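Local coordinates for purine nucleoside phosphorylase (Thermus thermophilus, PDB 6TK9), which probably catalyses the reversible phosphorolysis of purine nucleosides such as inosine and guanosine to the free base and ribose 1-phosphate, at residues T106-F120 and R225-V237. Residues are numbered along the deposited sequence; the frame is centred on the assembly and turned at random.
Sequences TFLLTSAAGGLNPRF and RVLGLSTITDMAV. With PO4 (phosphate ion), chain G.
Ser111 and Ser230 meet on one face of the parallel strands in segments 106-120 and 225-237, with their OG atoms 2.6 Å apart. Ser111 OG stands between its own N and carbonyl carbon (chi1 49°), which turns it to its partner. Ser230 OG also bonds His128. Beside them Ala113 CB packs on Ser230 CB at 3.6 Å. Backbone bonds run in ladder fashion along the pair, Leu109 N to Leu227 O being 2.7 Å. Farther along, Ile232 CD1 comes obliquely to Phe120 CD2 at 4.0 Å, their side chains crossing at about a right angle. Thr233 CG2 touches Ala112 CB at 3.6 Å, and its OG1 bonds Asp234 OD1 on the anti lone pair. A valine at Thr233 would probably leave that carboxylate oxygen without this donor and freer to turn. At the start of the pair the side chains hold more loosely: partly exposed Arg225 gives Thr106 OG1 one weak NH1 bond. Ala112 N binds a phosphate ion, held also by Ser29, Arg80, His82 and Ser211, consistent with the phosphate site of this family. Helix 213-222 covers Leu109 and Val226, helix 257-270 covers Leu108 and Leu229, and strands 23-27 and 124-133 flank the pair in the central sheet.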
loop_
_atom_site.group_PDB
_atom_site.type_symbol
_atom_site.label_atom_id
_atom_site.label_comp_id
_atom_site.label_asym_id
_atom_site.label_seq_id
_atom_site.Cartn_x
_atom_site.Cartn_y
_atom_site.Cartn_z
ATOM N N THR A 106 -14.025 8.180 -33.980
ATOM C CA THR A 106 -14.400 8.412 -32.558
ATOM C C THR A 106 -15.289 7.254 -32.098
ATOM O O THR A 106 -16.263 6.941 -32.825
ATOM C CB THR A 106 -15.090 9.767 -32.357
ATOM O OG1 THR A 106 -14.160 10.784 -32.714
ATOM C CG2 THR A 106 -15.526 10.032 -30.934
ATOM N N PHE A 107 -14.961 6.656 -30.943
ATOM C CA PHE A 107 -15.622 5.440 -30.408
ATOM C C PHE A 107 -16.027 5.653 -28.958
ATOM O O PHE A 107 -15.205 6.146 -28.181
ATOM C CB PHE A 107 -14.693 4.236 -30.497
ATOM C CG PHE A 107 -14.914 3.361 -31.697
ATOM C CD1 PHE A 107 -14.286 3.633 -32.896
ATOM C CD2 PHE A 107 -15.730 2.249 -31.610
ATOM C CE1 PHE A 107 -14.487 2.811 -33.992
ATOM C CE2 PHE A 107 -15.936 1.430 -32.706
ATOM C CZ PHE A 107 -15.309 1.712 -33.897
ATOM N N LEU A 108 -17.266 5.275 -28.642
ATOM C CA LEU A 108 -17.843 5.229 -27.279
ATOM C C LEU A 108 -17.893 3.749 -26.887
ATOM O O LEU A 108 -18.686 3.017 -27.480
ATOM C CB LEU A 108 -19.251 5.847 -27.286
ATOM C CG LEU A 108 -19.355 7.372 -27.154
ATOM C CD1 LEU A 108 -18.478 8.121 -28.158
ATOM C CD2 LEU A 108 -20.795 7.836 -27.289
ATOM N N LEU A 109 -17.054 3.305 -25.964
ATOM C CA LEU A 109 -17.081 1.896 -25.500
ATOM C C LEU A 109 -17.884 1.827 -24.202
ATOM O O LEU A 109 -17.515 2.526 -23.267
ATOM C CB LEU A 109 -15.643 1.416 -25.305
ATOM C CG LEU A 109 -14.719 1.634 -26.497
ATOM C CD1 LEU A 109 -13.284 1.354 -26.100
ATOM C CD2 LEU A 109 -15.132 0.769 -27.673
ATOM N N THR A 110 -18.947 1.028 -24.170
ATOM C CA THR A 110 -19.863 0.903 -23.015
ATOM C C THR A 110 -19.803 -0.538 -22.509
ATOM O O THR A 110 -19.618 -1.446 -23.343
ATOM C CB THR A 110 -21.297 1.344 -23.360
ATOM O OG1 THR A 110 -22.019 0.265 -23.966
ATOM C CG2 THR A 110 -21.325 2.567 -24.257
ATOM N N SER A 111 -19.980 -0.719 -21.197
ATOM C CA SER A 111 -19.864 -2.019 -20.489
ATOM C C SER A 111 -20.753 -1.992 -19.245
ATOM O O SER A 111 -21.052 -0.891 -18.736
ATOM C CB SER A 111 -18.422 -2.303 -20.122
ATOM O OG SER A 111 -17.837 -1.167 -19.495
ATOM N N ALA A 112 -21.164 -3.159 -18.772
ATOM C CA ALA A 112 -21.576 -3.366 -17.364
ATOM C C ALA A 112 -20.307 -3.619 -16.537
ATOM O O ALA A 112 -19.422 -4.344 -17.039
ATOM C CB ALA A 112 -22.555 -4.515 -17.260
ATOM N N ALA A 113 -20.204 -3.026 -15.346
ATOM C CA ALA A 113 -19.018 -3.120 -14.471
ATOM C C ALA A 113 -19.475 -3.178 -13.030
ATOM O O ALA A 113 -20.508 -2.548 -12.745
ATOM C CB ALA A 113 -18.116 -1.933 -14.662
ATOM N N GLY A 114 -18.702 -3.869 -12.187
ATOM C CA GLY A 114 -18.754 -3.741 -10.717
ATOM C C GLY A 114 -18.106 -2.452 -10.236
ATOM O O GLY A 114 -17.072 -2.031 -10.832
ATOM N N GLY A 115 -18.697 -1.823 -9.212
ATOM C CA GLY A 115 -18.068 -0.723 -8.451
ATOM C C GLY A 115 -17.090 -1.247 -7.401
ATOM O O GLY A 115 -17.522 -2.028 -6.544
ATOM N N LEU A 116 -15.814 -0.845 -7.456
ATOM C CA LEU A 116 -14.808 -1.160 -6.400
ATOM C C LEU A 116 -14.815 -0.025 -5.388
ATOM O O LEU A 116 -14.865 -0.330 -4.181
ATOM C CB LEU A 116 -13.411 -1.329 -7.000
ATOM C CG LEU A 116 -13.265 -2.491 -7.972
ATOM C CD1 LEU A 116 -11.999 -2.331 -8.784
ATOM C CD2 LEU A 116 -13.288 -3.822 -7.234
ATOM N N ASN A 117 -14.740 1.212 -5.892
ATOM C CA ASN A 117 -14.897 2.481 -5.126
ATOM C C ASN A 117 -16.153 2.385 -4.261
ATOM O O ASN A 117 -17.252 2.317 -4.807
ATOM C CB ASN A 117 -14.964 3.693 -6.056
ATOM C CG ASN A 117 -14.532 4.979 -5.383
ATOM O OD1 ASN A 117 -15.124 5.412 -4.397
ATOM N ND2 ASN A 117 -13.495 5.597 -5.921
ATOM N N PRO A 118 -16.036 2.346 -2.907
ATOM C CA PRO A 118 -17.203 2.195 -2.032
ATOM C C PRO A 118 -18.190 3.378 -2.105
ATOM O O PRO A 118 -19.315 3.212 -1.670
ATOM C CB PRO A 118 -16.607 2.099 -0.611
ATOM C CG PRO A 118 -15.146 1.766 -0.827
ATOM C CD PRO A 118 -14.784 2.433 -2.135
ATOM N N ARG A 119 -17.738 4.524 -2.632
ATOM C CA ARG A 119 -18.501 5.797 -2.719
ATOM C C ARG A 119 -19.583 5.650 -3.790
ATOM O O ARG A 119 -20.701 6.124 -3.539
ATOM C CB ARG A 119 -17.565 6.978 -3.009
ATOM C CG ARG A 119 -16.403 7.108 -2.031
ATOM C CD ARG A 119 -16.259 8.489 -1.419
ATOM N NE ARG A 119 -15.629 8.434 -0.102
ATOM C CZ ARG A 119 -14.385 8.820 0.185
ATOM N NH1 ARG A 119 -13.591 9.320 -0.752
ATOM N NH2 ARG A 119 -13.941 8.710 1.427
ATOM N N PHE A 120 -19.256 4.981 -4.905
ATOM C CA PHE A 120 -20.160 4.634 -6.041
ATOM C C PHE A 120 -21.444 3.947 -5.533
ATOM O O PHE A 120 -21.461 3.430 -4.401
ATOM C CB PHE A 120 -19.466 3.665 -7.011
ATOM C CG PHE A 120 -18.327 4.179 -7.865
ATOM C CD1 PHE A 120 -17.696 5.389 -7.617
ATOM C CD2 PHE A 120 -17.849 3.396 -8.905
ATOM C CE1 PHE A 120 -16.642 5.824 -8.411
ATOM C CE2 PHE A 120 -16.801 3.831 -9.703
ATOM C CZ PHE A 120 -16.198 5.046 -9.453
ATOM N N ARG A 225 -10.157 8.341 -31.353
ATOM C CA ARG A 225 -10.510 8.923 -30.038
ATOM C C ARG A 225 -11.498 7.968 -29.370
ATOM O O ARG A 225 -12.255 7.332 -30.095
ATOM C CB ARG A 225 -11.125 10.312 -30.185
ATOM C CG ARG A 225 -10.296 11.292 -31.002
ATOM C CD ARG A 225 -11.201 12.354 -31.606
ATOM N NE ARG A 225 -11.468 13.430 -30.670
ATOM C CZ ARG A 225 -12.634 14.060 -30.502
ATOM N NH1 ARG A 225 -13.723 13.699 -31.167
ATOM N NH2 ARG A 225 -12.704 15.049 -29.622
ATOM N N VAL A 226 -11.429 7.830 -28.044
ATOM C CA VAL A 226 -12.138 6.777 -27.254
ATOM C C VAL A 226 -12.776 7.456 -26.037
ATOM O O VAL A 226 -12.120 8.288 -25.400
ATOM C CB VAL A 226 -11.191 5.638 -26.809
ATOM C CG1 VAL A 226 -11.889 4.582 -25.958
ATOM C CG2 VAL A 226 -10.479 4.974 -27.973
ATOM N N LEU A 227 -14.022 7.104 -25.740
ATOM C CA LEU A 227 -14.746 7.469 -24.497
ATOM C C LEU A 227 -15.309 6.169 -23.925
ATOM O O LEU A 227 -15.913 5.402 -24.704
ATOM C CB LEU A 227 -15.849 8.479 -24.839
ATOM C CG LEU A 227 -16.560 9.126 -23.655
ATOM C CD1 LEU A 227 -17.438 10.266 -24.124
ATOM C CD2 LEU A 227 -17.403 8.119 -22.907
ATOM N N GLY A 228 -15.076 5.924 -22.633
ATOM C CA GLY A 228 -15.475 4.690 -21.936
ATOM C C GLY A 228 -16.535 4.985 -20.892
ATOM O O GLY A 228 -16.329 5.896 -20.081
ATOM N N LEU A 229 -17.643 4.253 -20.914
ATOM C CA LEU A 229 -18.711 4.397 -19.911
ATOM C C LEU A 229 -19.095 2.999 -19.462
ATOM O O LEU A 229 -19.245 2.102 -20.312
ATOM C CB LEU A 229 -19.934 5.135 -20.465
ATOM C CG LEU A 229 -19.687 6.497 -21.112
ATOM C CD1 LEU A 229 -20.984 7.005 -21.729
ATOM C CD2 LEU A 229 -19.135 7.515 -20.117
ATOM N N SER A 230 -19.228 2.847 -18.151
ATOM C CA SER A 230 -19.767 1.639 -17.516
ATOM C C SER A 230 -21.001 2.060 -16.722
ATOM O O SER A 230 -21.038 3.204 -16.201
ATOM C CB SER A 230 -18.720 0.977 -16.690
ATOM O OG SER A 230 -17.645 0.588 -17.530
ATOM N N THR A 231 -22.018 1.214 -16.795
ATOM C CA THR A 231 -23.131 1.134 -15.839
ATOM C C THR A 231 -22.575 0.367 -14.645
ATOM O O THR A 231 -22.151 -0.780 -14.830
ATOM C CB THR A 231 -24.351 0.458 -16.476
ATOM O OG1 THR A 231 -24.852 1.299 -17.526
ATOM C CG2 THR A 231 -25.415 0.171 -15.440
ATOM N N ILE A 232 -22.510 1.005 -13.484
ATOM C CA ILE A 232 -22.116 0.314 -12.235
ATOM C C ILE A 232 -23.333 -0.513 -11.792
ATOM O O ILE A 232 -24.132 -0.023 -10.999
ATOM C CB ILE A 232 -21.626 1.331 -11.194
ATOM C CG1 ILE A 232 -20.469 2.169 -11.740
ATOM C CG2 ILE A 232 -21.260 0.632 -9.892
ATOM C CD1 ILE A 232 -19.249 1.372 -12.082
ATOM N N THR A 233 -23.465 -1.717 -12.346
ATOM C CA THR A 233 -24.629 -2.625 -12.191
ATOM C C THR A 233 -24.704 -3.166 -10.761
ATOM O O THR A 233 -25.823 -3.456 -10.288
ATOM C CB THR A 233 -24.537 -3.759 -13.216
ATOM O OG1 THR A 233 -23.245 -4.351 -13.059
ATOM C CG2 THR A 233 -24.741 -3.283 -14.638
ATOM N N ASP A 234 -23.557 -3.328 -10.103
ATOM C CA ASP A 234 -23.458 -3.885 -8.723
ATOM C C ASP A 234 -22.335 -3.145 -7.990
ATOM O O ASP A 234 -21.584 -2.397 -8.632
ATOM C CB ASP A 234 -23.265 -5.414 -8.734
ATOM C CG ASP A 234 -21.988 -5.927 -9.406
ATOM O OD1 ASP A 234 -21.834 -5.717 -10.634
ATOM O OD2 ASP A 234 -21.155 -6.558 -8.707
ATOM N N MET A 235 -22.239 -3.348 -6.684
ATOM C CA MET A 235 -21.135 -2.819 -5.858
ATOM C C MET A 235 -20.277 -4.023 -5.440
ATOM O O MET A 235 -20.749 -4.879 -4.666
ATOM C CB MET A 235 -21.682 -2.027 -4.661
ATOM C CG MET A 235 -22.216 -0.632 -5.044
ATOM S SD MET A 235 -21.056 0.368 -6.047
ATOM C CE MET A 235 -19.681 0.521 -4.911
ATOM N N ALA A 236 -19.092 -4.122 -6.041
ATOM C CA ALA A 236 -18.073 -5.164 -5.792
ATOM C C ALA A 236 -17.154 -4.666 -4.675
ATOM O O ALA A 236 -16.048 -4.139 -4.967
ATOM C CB ALA A 236 -17.326 -5.471 -7.073
ATOM N N VAL A 237 -17.620 -4.786 -3.438
ATOM C CA VAL A 237 -16.823 -4.390 -2.245
ATOM C C VAL A 237 -16.781 -5.571 -1.276
ATOM O O VAL A 237 -17.790 -6.006 -0.733
ATOM C CB VAL A 237 -17.311 -3.053 -1.644
ATOM C CG1 VAL A 237 -18.617 -2.575 -2.269
ATOM C CG2 VAL A 237 -17.380 -3.074 -0.120
HETATM P P PO4 G . -19.565 -6.131 -20.840
HETATM O O1 PO4 G . -19.352 -6.734 -22.237
HETATM O O2 PO4 G . -19.978 -7.225 -19.859
HETATM O O3 PO4 G . -20.650 -5.074 -20.866
HETATM O O4 PO4 G . -18.262 -5.466 -20.406
#